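Local coordinates for protein CaaX farnesyltransferase beta subunit Ram1 (Aspergillus fumigatus, PDB 4L9P) that probably serves as the peptide-binding, zinc-containing subunit of the heterodimer that transfers a farnesyl group to a cysteine at the fourth position from a protein's C-terminus, at residues L292-I302 / Y335-W344; R348-F356 / Y401-Y409. All blocks are in the same frame, centred on the assembly; numbering follows the deposited sequence.

Contact 1 (L292-I302 / Y335-W344); sequences LSRCQTYEGGI and YMNIATLLPW
Gln296 lays its side-chain amide against the backbone of Asn337, the N-cap of helix 338-346, and bonds it twice. Gln296 OE1 takes the N-H of Asn337 N at 2.8 Å, nearly straight (172°) and on an in-plane lone pair. Gln296 NE2 gives one hydrogen to Asn337 O at 3.1 Å and the other to Gly300 O, 2.9 Å away in its own loop; both acceptors lie close to the amide plane. An extended chain, with CG anti to the backbone N (chi1 -168°), carries the amide that far. Lys230 of the alpha subunit Ram2 also donates to Gln296 OE1, and it bonds Ser293 OG and Tyr335 O. Water bridges Glu299 O to Thr340 O. Gly301 CA sits over the six-membered ring of Trp344, 3.4 Å from its centroid, and Gly300 CA packs tightly on Thr340 CB (3.4 Å). Met336, bent at chi2 (-70°), runs past Gln296 in the opposite direction and sets CE 3.7 Å from Ile302 CD1. With both NE2 hydrogens used and Gln296 OE1 accepting from two donors, Asn337 N and Lys230, the bonds define the amide's O and N ends, restrict its rotation and tie loop to helix start at the subunit interface.

Contact 2 (R348-F356 / Y401-Y409); sequences RQYAPEGGF and YSREGLTRY
This is a buried loop-on-helix contact inside the alpha-alpha toroid: the turn 348-356, which follows helix 338-346, rests on the first turns of helix 403-413. Gln349 makes the polar join at the N-cap residue, Ser402. Gln349 OE1 accepts from Ser402 N at 3.0 Å on an in-plane lone pair, while Gln349 NE2 donates to Ser402 O at 2.9 Å, both bonds bent little (169°). The second hydrogen of Gln349 NE2 goes to Gly354 O, 2.9 Å off and in the amide plane. Gly354 comes close to the helix backbone, with a CA-H...O contact from Gly354 CA to Gly405 O (3.3 Å); Gly355 lies against the side chains of Leu406 and Tyr409. With CG anti to the backbone N (chi1 -172°), the Tyr409 ring lies against the turn, Tyr409 CD1 3.3 Å from Glu353 O; its hydroxyl bonds the backbone O of Asp423. Phe356 crosses Leu406 at about a right angle, CE2 3.6 Å from Leu406 CD2, and Phe356 CZ, at the ring edge, is 3.8 Å from Tyr401 CD2. A single amide, held by three bonds, thus fastens the turn to the capped helix start beside the apolar contacts of Phe356, Leu406 and Tyr401.

In the fold
The two contacts follow one another along the chain: contact 1 closes with helix 338-346, and contact 2 opens just after it, their centres about 22 Å apart. Both belong to the alpha-alpha toroid, and each seats a loop with two adjacent glycines on the start of a later helix, 338-346 in the first and 403-413 in the second. Trp344 of contact 1 and Arg348 of contact 2 form a cation-pi pair across the short link. The alpha subunit Ram2 borders both. The side chain of Trp344 is about 10 Å from the bound farnesyl analogue and that of Tyr409 about 8 Å from the zinc ion, so the contacts are near, but not part of, the isoprenoid and zinc sites.

Contact 1 (L292-I302 / Y335-W344)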
loop_
_atom_site.group_PDB
_atom_site.type_symbol
_atom_site.label_atom_id
_atom_site.label_comp_id
_atom_site.label_asym_id
_atom_site.label_seq_id
_atom_site.Cartn_x
_atom_site.Cartn_y
_atom_site.Cartn_z
ATOM N N LEU B 292 -9.404 8.344 -6.957
ATOM C CA LEU B 292 -9.143 7.603 -5.712
ATOM C C LEU B 292 -10.453 7.044 -5.119
ATOM O O LEU B 292 -10.480 5.918 -4.601
ATOM C CB LEU B 292 -8.463 8.519 -4.698
ATOM C CG LEU B 292 -7.096 9.048 -5.166
ATOM C CD1 LEU B 292 -6.511 10.145 -4.223
ATOM C CD2 LEU B 292 -6.083 7.863 -5.288
ATOM N N SER B 293 -11.574 7.801 -5.202
ATOM C CA SER B 293 -12.850 7.272 -4.725
ATOM C C SER B 293 -13.209 5.957 -5.465
ATOM O O SER B 293 -13.806 5.036 -4.873
ATOM C CB SER B 293 -13.922 8.309 -5.036
ATOM O OG SER B 293 -15.227 7.754 -4.800
ATOM N N ARG B 294 -12.892 5.889 -6.781
ATOM C CA ARG B 294 -13.178 4.699 -7.566
ATOM C C ARG B 294 -12.265 3.515 -7.202
ATOM O O ARG B 294 -12.482 2.393 -7.730
ATOM C CB ARG B 294 -13.015 5.027 -9.041
ATOM C CG ARG B 294 -14.098 6.031 -9.556
ATOM C CD ARG B 294 -14.231 6.068 -11.077
ATOM N NE ARG B 294 -12.941 6.257 -11.682
ATOM C CZ ARG B 294 -12.392 7.433 -12.025
ATOM N NH1 ARG B 294 -12.973 8.580 -11.755
ATOM N NH2 ARG B 294 -11.198 7.437 -12.617
ATOM N N CYS B 295 -11.271 3.736 -6.305
ATOM C CA CYS B 295 -10.416 2.615 -5.809
ATOM C C CYS B 295 -10.909 2.094 -4.472
ATOM O O CYS B 295 -10.360 1.123 -3.977
ATOM C CB CYS B 295 -8.959 3.088 -5.669
ATOM S SG CYS B 295 -8.213 3.408 -7.315
ATOM N N GLN B 296 -11.918 2.711 -3.834
ATOM C CA GLN B 296 -12.476 2.058 -2.662
ATOM C C GLN B 296 -13.172 0.743 -3.090
ATOM O O GLN B 296 -13.689 0.649 -4.229
ATOM C CB GLN B 296 -13.438 3.049 -1.920
ATOM C CG GLN B 296 -13.805 2.480 -0.514
ATOM C CD GLN B 296 -14.540 3.482 0.351
ATOM O OE1 GLN B 296 -15.175 4.460 -0.125
ATOM N NE2 GLN B 296 -14.427 3.279 1.663
ATOM N N THR B 297 -13.237 -0.254 -2.200
ATOM C CA THR B 297 -13.901 -1.480 -2.520
ATOM C C THR B 297 -15.082 -1.716 -1.596
ATOM O O THR B 297 -15.278 -1.007 -0.589
ATOM C CB THR B 297 -12.983 -2.713 -2.413
ATOM O OG1 THR B 297 -12.864 -3.167 -1.055
ATOM C CG2 THR B 297 -11.579 -2.403 -2.941
ATOM N N TYR B 298 -15.849 -2.743 -1.927
ATOM C CA TYR B 298 -17.009 -3.122 -1.088
ATOM C C TYR B 298 -16.572 -3.445 0.365
ATOM O O TYR B 298 -17.448 -3.456 1.261
ATOM C CB TYR B 298 -17.798 -4.311 -1.689
ATOM C CG TYR B 298 -16.971 -5.605 -1.614
ATOM C CD1 TYR B 298 -16.005 -5.922 -2.623
ATOM C CD2 TYR B 298 -17.135 -6.501 -0.512
ATOM C CE1 TYR B 298 -15.233 -7.040 -2.494
ATOM C CE2 TYR B 298 -16.382 -7.658 -0.409
ATOM C CZ TYR B 298 -15.402 -7.901 -1.387
ATOM O OH TYR B 298 -14.622 -9.044 -1.316
ATOM N N GLU B 299 -15.287 -3.814 0.573
ATOM C CA GLU B 299 -14.866 -4.112 1.930
ATOM C C GLU B 299 -14.642 -2.852 2.769
ATOM O O GLU B 299 -14.593 -2.961 4.007
ATOM C CB GLU B 299 -13.505 -4.822 1.932
ATOM C CG GLU B 299 -13.538 -6.216 1.341
ATOM C CD GLU B 299 -12.193 -6.883 1.684
ATOM O OE1 GLU B 299 -12.017 -7.293 2.853
ATOM O OE2 GLU B 299 -11.310 -7.002 0.791
ATOM N N GLY B 300 -14.517 -1.696 2.118
ATOM C CA GLY B 300 -14.289 -0.414 2.803
ATOM C C GLY B 300 -12.867 0.064 2.579
ATOM O O GLY B 300 -12.620 1.266 2.618
ATOM N N GLY B 301 -11.902 -0.861 2.398
ATOM C CA GLY B 301 -10.540 -0.495 2.114
ATOM C C GLY B 301 -10.372 0.008 0.704
ATOM O O GLY B 301 -11.371 0.155 -0.036
ATOM N N ILE B 302 -9.138 0.177 0.275
ATOM C CA ILE B 302 -8.824 0.862 -0.987
ATOM C C ILE B 302 -7.828 -0.019 -1.710
ATOM O O ILE B 302 -6.835 -0.493 -1.096
ATOM C CB ILE B 302 -8.257 2.257 -0.683
ATOM C CG1 ILE B 302 -9.335 3.084 0.039
ATOM C CG2 ILE B 302 -7.846 2.931 -2.036
ATOM C CD1 ILE B 302 -8.727 4.326 0.806
ATOM N N TYR B 335 -14.787 11.785 -0.405
ATOM C CA TYR B 335 -14.415 10.845 -1.475
ATOM C C TYR B 335 -14.384 9.382 -1.010
ATOM O O TYR B 335 -14.334 8.487 -1.855
ATOM C CB TYR B 335 -13.062 11.268 -2.111
ATOM C CG TYR B 335 -13.219 12.576 -2.857
ATOM C CD1 TYR B 335 -13.862 12.635 -4.100
ATOM C CD2 TYR B 335 -12.784 13.776 -2.278
ATOM C CE1 TYR B 335 -14.063 13.861 -4.737
ATOM C CE2 TYR B 335 -12.947 15.015 -2.912
ATOM C CZ TYR B 335 -13.590 15.027 -4.136
ATOM O OH TYR B 335 -13.773 16.229 -4.784
ATOM N N MET B 336 -14.379 9.135 0.295
ATOM C CA MET B 336 -14.428 7.778 0.801
ATOM C C MET B 336 -15.623 7.612 1.703
ATOM O O MET B 336 -16.016 8.546 2.422
ATOM C CB MET B 336 -13.160 7.480 1.650
ATOM C CG MET B 336 -11.885 7.582 0.805
ATOM S SD MET B 336 -11.848 6.153 -0.385
ATOM C CE MET B 336 -10.524 6.715 -1.449
ATOM N N ASN B 337 -16.189 6.406 1.684
ATOM C CA ASN B 337 -17.215 6.028 2.648
ATOM C C ASN B 337 -16.474 5.674 3.956
ATOM O O ASN B 337 -15.894 4.594 4.064
ATOM C CB ASN B 337 -18.023 4.826 2.133
ATOM C CG ASN B 337 -19.164 4.490 3.070
ATOM O OD1 ASN B 337 -19.257 5.067 4.124
ATOM N ND2 ASN B 337 -20.036 3.566 2.682
ATOM N N ILE B 338 -16.468 6.573 4.940
ATOM C CA ILE B 338 -15.754 6.314 6.177
ATOM C C ILE B 338 -16.424 5.188 6.978
ATOM O O ILE B 338 -15.740 4.455 7.700
ATOM C CB ILE B 338 -15.512 7.638 6.988
ATOM C CG1 ILE B 338 -14.531 8.512 6.193
ATOM C CG2 ILE B 338 -14.904 7.331 8.343
ATOM C CD1 ILE B 338 -14.301 9.904 6.730
ATOM N N ALA B 339 -17.737 4.999 6.811
ATOM C CA ALA B 339 -18.437 3.923 7.528
ATOM C C ALA B 339 -17.974 2.526 7.236
ATOM O O ALA B 339 -18.130 1.629 8.076
ATOM C CB ALA B 339 -19.964 3.994 7.197
ATOM N N THR B 340 -17.452 2.320 6.017
ATOM C CA THR B 340 -16.884 1.039 5.700
ATOM C C THR B 340 -15.340 1.044 5.825
ATOM O O THR B 340 -14.762 0.013 6.186
ATOM C CB THR B 340 -17.234 0.588 4.274
ATOM O OG1 THR B 340 -16.827 1.619 3.354
ATOM C CG2 THR B 340 -18.746 0.254 4.111
ATOM N N LEU B 341 -14.689 2.195 5.553
ATOM C CA LEU B 341 -13.244 2.284 5.688
ATOM C C LEU B 341 -12.807 2.004 7.116
ATOM O O LEU B 341 -11.851 1.279 7.348
ATOM C CB LEU B 341 -12.770 3.654 5.236
ATOM C CG LEU B 341 -11.288 3.912 5.427
ATOM C CD1 LEU B 341 -10.396 2.941 4.656
ATOM C CD2 LEU B 341 -10.972 5.349 5.024
ATOM N N LEU B 342 -13.497 2.624 8.078
ATOM C CA LEU B 342 -13.025 2.499 9.478
ATOM C C LEU B 342 -12.988 1.043 10.010
ATOM O O LEU B 342 -11.970 0.613 10.522
ATOM C CB LEU B 342 -13.878 3.385 10.401
ATOM C CG LEU B 342 -13.344 4.558 11.050
ATOM C CD1 LEU B 342 -14.472 4.932 12.093
ATOM C CD2 LEU B 342 -12.067 4.332 11.775
ATOM N N PRO B 343 -14.072 0.260 9.847
ATOM C CA PRO B 343 -13.994 -1.100 10.378
ATOM C C PRO B 343 -12.986 -1.925 9.592
ATOM O O PRO B 343 -12.364 -2.775 10.234
ATOM C CB PRO B 343 -15.424 -1.662 10.227
ATOM C CG PRO B 343 -16.159 -0.706 9.242
ATOM C CD PRO B 343 -15.448 0.643 9.467
ATOM N N TRP B 344 -12.838 -1.699 8.267
ATOM C CA TRP B 344 -11.838 -2.520 7.557
ATOM C C TRP B 344 -10.415 -2.185 8.053
ATOM O O TRP B 344 -9.561 -3.075 8.219
ATOM C CB TRP B 344 -11.975 -2.194 6.063
ATOM C CG TRP B 344 -10.910 -2.874 5.234
ATOM C CD1 TRP B 344 -10.947 -4.154 4.707
ATOM C CD2 TRP B 344 -9.674 -2.299 4.837
ATOM N NE1 TRP B 344 -9.768 -4.393 3.996
ATOM C CE2 TRP B 344 -8.960 -3.283 4.073
ATOM C CE3 TRP B 344 -9.077 -1.054 5.094
ATOM C CZ2 TRP B 344 -7.723 -3.014 3.472
ATOM C CZ3 TRP B 344 -7.837 -0.789 4.502
ATOM C CH2 TRP B 344 -7.143 -1.791 3.736
HETATM O O HOH W 1 -17.098 0.895 0.678
HETATM O O HOH W 2 -8.758 -6.606 2.142
HETATM O O HOH W 3 -16.312 -2.583 6.340
#

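Contact 2 (R348-F356 / Y401-Y409)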
loop_
_atom_site.group_PDB
_atom_site.type_symbol
_atom_site.label_atom_id
_atom_site.label_comp_id
_atom_site.label_asym_id
_atom_site.label_seq_id
_atom_site.Cartn_x
_atom_site.Cartn_y
_atom_site.Cartn_z
ATOM N N ARG B 348 -7.590 -4.731 10.313
ATOM C CA ARG B 348 -6.231 -5.137 9.925
ATOM C C ARG B 348 -5.409 -5.677 11.085
ATOM O O ARG B 348 -4.431 -6.407 10.866
ATOM C CB ARG B 348 -5.443 -3.928 9.341
ATOM C CG ARG B 348 -6.149 -3.201 8.155
ATOM C CD ARG B 348 -5.850 -3.825 6.729
ATOM N NE ARG B 348 -5.927 -5.283 6.748
ATOM C CZ ARG B 348 -7.058 -5.979 6.820
ATOM N NH1 ARG B 348 -7.007 -7.320 6.910
ATOM N NH2 ARG B 348 -8.228 -5.328 6.840
ATOM N N GLN B 349 -5.776 -5.316 12.328
ATOM C CA GLN B 349 -4.915 -5.679 13.457
ATOM C C GLN B 349 -5.396 -7.005 14.059
ATOM O O GLN B 349 -6.617 -7.184 14.257
ATOM C CB GLN B 349 -5.034 -4.562 14.521
ATOM C CG GLN B 349 -3.911 -4.659 15.544
ATOM C CD GLN B 349 -3.819 -3.450 16.416
ATOM O OE1 GLN B 349 -4.798 -2.680 16.539
ATOM N NE2 GLN B 349 -2.660 -3.286 17.055
ATOM N N TYR B 350 -4.439 -7.885 14.361
ATOM C CA TYR B 350 -4.760 -9.234 14.924
ATOM C C TYR B 350 -4.241 -9.361 16.363
ATOM O O TYR B 350 -3.280 -8.697 16.734
ATOM C CB TYR B 350 -4.036 -10.322 14.095
ATOM C CG TYR B 350 -4.463 -10.428 12.633
ATOM C CD1 TYR B 350 -5.545 -9.728 12.099
ATOM C CD2 TYR B 350 -3.776 -11.316 11.857
ATOM C CE1 TYR B 350 -5.897 -9.909 10.711
ATOM C CE2 TYR B 350 -4.109 -11.484 10.482
ATOM C CZ TYR B 350 -5.137 -10.763 9.959
ATOM O OH TYR B 350 -5.519 -10.896 8.623
ATOM N N ALA B 351 -4.857 -10.262 17.103
ATOM C CA ALA B 351 -4.283 -10.727 18.403
ATOM C C ALA B 351 -4.189 -12.223 18.274
ATOM O O ALA B 351 -5.063 -12.823 17.668
ATOM C CB ALA B 351 -5.192 -10.342 19.578
ATOM N N PRO B 352 -3.127 -12.857 18.812
ATOM C CA PRO B 352 -2.181 -12.239 19.750
ATOM C C PRO B 352 -1.023 -11.491 19.092
ATOM O O PRO B 352 -0.262 -10.820 19.795
ATOM C CB PRO B 352 -1.609 -13.483 20.542
ATOM C CG PRO B 352 -1.694 -14.577 19.468
ATOM C CD PRO B 352 -3.023 -14.326 18.767
ATOM N N GLU B 353 -0.816 -11.596 17.758
ATOM C CA GLU B 353 0.391 -10.992 17.190
ATOM C C GLU B 353 0.526 -9.510 17.494
ATOM O O GLU B 353 1.644 -9.052 17.769
ATOM C CB GLU B 353 0.369 -11.126 15.628
ATOM C CG GLU B 353 0.269 -12.556 15.113
ATOM C CD GLU B 353 -1.164 -12.947 14.777
ATOM O OE1 GLU B 353 -2.032 -12.970 15.675
ATOM O OE2 GLU B 353 -1.419 -13.253 13.593
ATOM N N GLY B 354 -0.572 -8.751 17.404
ATOM C CA GLY B 354 -0.592 -7.321 17.684
ATOM C C GLY B 354 -0.317 -6.457 16.469
ATOM O O GLY B 354 -0.638 -5.272 16.539
ATOM N N GLY B 355 0.330 -6.993 15.424
ATOM C CA GLY B 355 0.582 -6.200 14.227
ATOM C C GLY B 355 -0.570 -6.169 13.241
ATOM O O GLY B 355 -1.696 -6.618 13.529
ATOM N N PHE B 356 -0.266 -5.551 12.100
ATOM C CA PHE B 356 -1.297 -5.382 11.068
ATOM C C PHE B 356 -0.996 -6.265 9.893
ATOM O O PHE B 356 0.144 -6.417 9.428
ATOM C CB PHE B 356 -1.299 -3.935 10.511
ATOM C CG PHE B 356 -1.493 -2.865 11.561
ATOM C CD1 PHE B 356 -2.632 -2.829 12.359
ATOM C CD2 PHE B 356 -0.565 -1.861 11.665
ATOM C CE1 PHE B 356 -2.819 -1.794 13.291
ATOM C CE2 PHE B 356 -0.778 -0.782 12.550
ATOM C CZ PHE B 356 -1.884 -0.752 13.372
ATOM N N TYR B 401 -7.160 2.066 17.244
ATOM C CA TYR B 401 -6.495 0.779 17.116
ATOM C C TYR B 401 -5.700 0.608 18.432
ATOM O O TYR B 401 -5.685 1.509 19.284
ATOM C CB TYR B 401 -5.518 0.740 15.913
ATOM C CG TYR B 401 -4.372 1.702 16.061
ATOM C CD1 TYR B 401 -4.514 3.051 15.842
ATOM C CD2 TYR B 401 -3.113 1.212 16.392
ATOM C CE1 TYR B 401 -3.446 3.946 15.998
ATOM C CE2 TYR B 401 -2.007 2.092 16.520
ATOM C CZ TYR B 401 -2.171 3.456 16.316
ATOM O OH TYR B 401 -1.049 4.287 16.476
ATOM N N SER B 402 -5.033 -0.540 18.581
ATOM C CA SER B 402 -4.256 -0.840 19.784
ATOM C C SER B 402 -2.794 -0.477 19.593
ATOM O O SER B 402 -2.019 -1.215 18.953
ATOM C CB SER B 402 -4.394 -2.342 20.145
ATOM O OG SER B 402 -3.523 -2.621 21.247
ATOM N N ARG B 403 -2.371 0.624 20.221
ATOM C CA ARG B 403 -0.952 0.972 20.202
ATOM C C ARG B 403 -0.112 -0.065 20.951
ATOM O O ARG B 403 1.009 -0.383 20.536
ATOM C CB ARG B 403 -0.732 2.382 20.798
ATOM C CG ARG B 403 -1.268 3.524 19.912
ATOM C CD ARG B 403 -0.853 4.953 20.531
ATOM N NE ARG B 403 -1.327 5.189 21.854
ATOM C CZ ARG B 403 -0.570 5.510 22.887
ATOM N NH1 ARG B 403 0.777 5.747 22.779
ATOM N NH2 ARG B 403 -1.175 5.691 24.045
ATOM N N GLU B 404 -0.675 -0.623 22.017
ATOM C CA GLU B 404 0.030 -1.660 22.773
ATOM C C GLU B 404 0.313 -2.847 21.830
ATOM O O GLU B 404 1.426 -3.351 21.811
ATOM C CB GLU B 404 -0.854 -2.151 23.943
ATOM C CG GLU B 404 -0.248 -3.374 24.626
ATOM C CD GLU B 404 -0.958 -3.851 25.882
ATOM O OE1 GLU B 404 -2.044 -3.317 26.178
ATOM O OE2 GLU B 404 -0.358 -4.695 26.594
ATOM N N GLY B 405 -0.728 -3.326 21.136
ATOM C CA GLY B 405 -0.520 -4.481 20.255
ATOM C C GLY B 405 0.550 -4.247 19.199
ATOM O O GLY B 405 1.437 -5.076 18.969
ATOM N N LEU B 406 0.504 -3.077 18.569
ATOM C CA LEU B 406 1.475 -2.811 17.513
ATOM C C LEU B 406 2.885 -2.747 18.059
ATOM O O LEU B 406 3.847 -3.210 17.453
ATOM C CB LEU B 406 1.086 -1.524 16.771
ATOM C CG LEU B 406 2.016 -1.191 15.625
ATOM C CD1 LEU B 406 2.002 -2.308 14.577
ATOM C CD2 LEU B 406 1.673 0.200 14.999
ATOM N N THR B 407 2.989 -2.101 19.240
ATOM C CA THR B 407 4.283 -1.945 19.861
ATOM C C THR B 407 4.875 -3.308 20.282
ATOM O O THR B 407 6.073 -3.573 20.079
ATOM C CB THR B 407 4.161 -1.062 21.095
ATOM O OG1 THR B 407 3.710 0.225 20.666
ATOM C CG2 THR B 407 5.540 -0.858 21.720
ATOM N N ARG B 408 4.028 -4.173 20.840
ATOM C CA ARG B 408 4.483 -5.534 21.141
ATOM C C ARG B 408 4.946 -6.246 19.884
ATOM O O ARG B 408 5.968 -6.925 19.892
ATOM C CB ARG B 408 3.394 -6.365 21.823
ATOM C CG ARG B 408 3.055 -5.813 23.226
ATOM C CD ARG B 408 2.033 -6.779 23.913
ATOM N NE ARG B 408 1.739 -6.268 25.279
ATOM C CZ ARG B 408 2.541 -6.431 26.331
ATOM N NH1 ARG B 408 3.636 -7.186 26.237
ATOM N NH2 ARG B 408 2.203 -5.823 27.481
ATOM N N TYR B 409 4.152 -6.175 18.780
ATOM C CA TYR B 409 4.590 -6.886 17.620
ATOM C C TYR B 409 5.927 -6.384 17.116
ATOM O O TYR B 409 6.810 -7.161 16.815
ATOM C CB TYR B 409 3.534 -6.698 16.521
ATOM C CG TYR B 409 3.818 -7.588 15.289
ATOM C CD1 TYR B 409 3.900 -9.001 15.414
ATOM C CD2 TYR B 409 4.213 -6.979 14.071
ATOM C CE1 TYR B 409 4.271 -9.779 14.346
ATOM C CE2 TYR B 409 4.548 -7.769 12.947
ATOM C CZ TYR B 409 4.647 -9.147 13.124
ATOM O OH TYR B 409 5.047 -9.946 12.080
#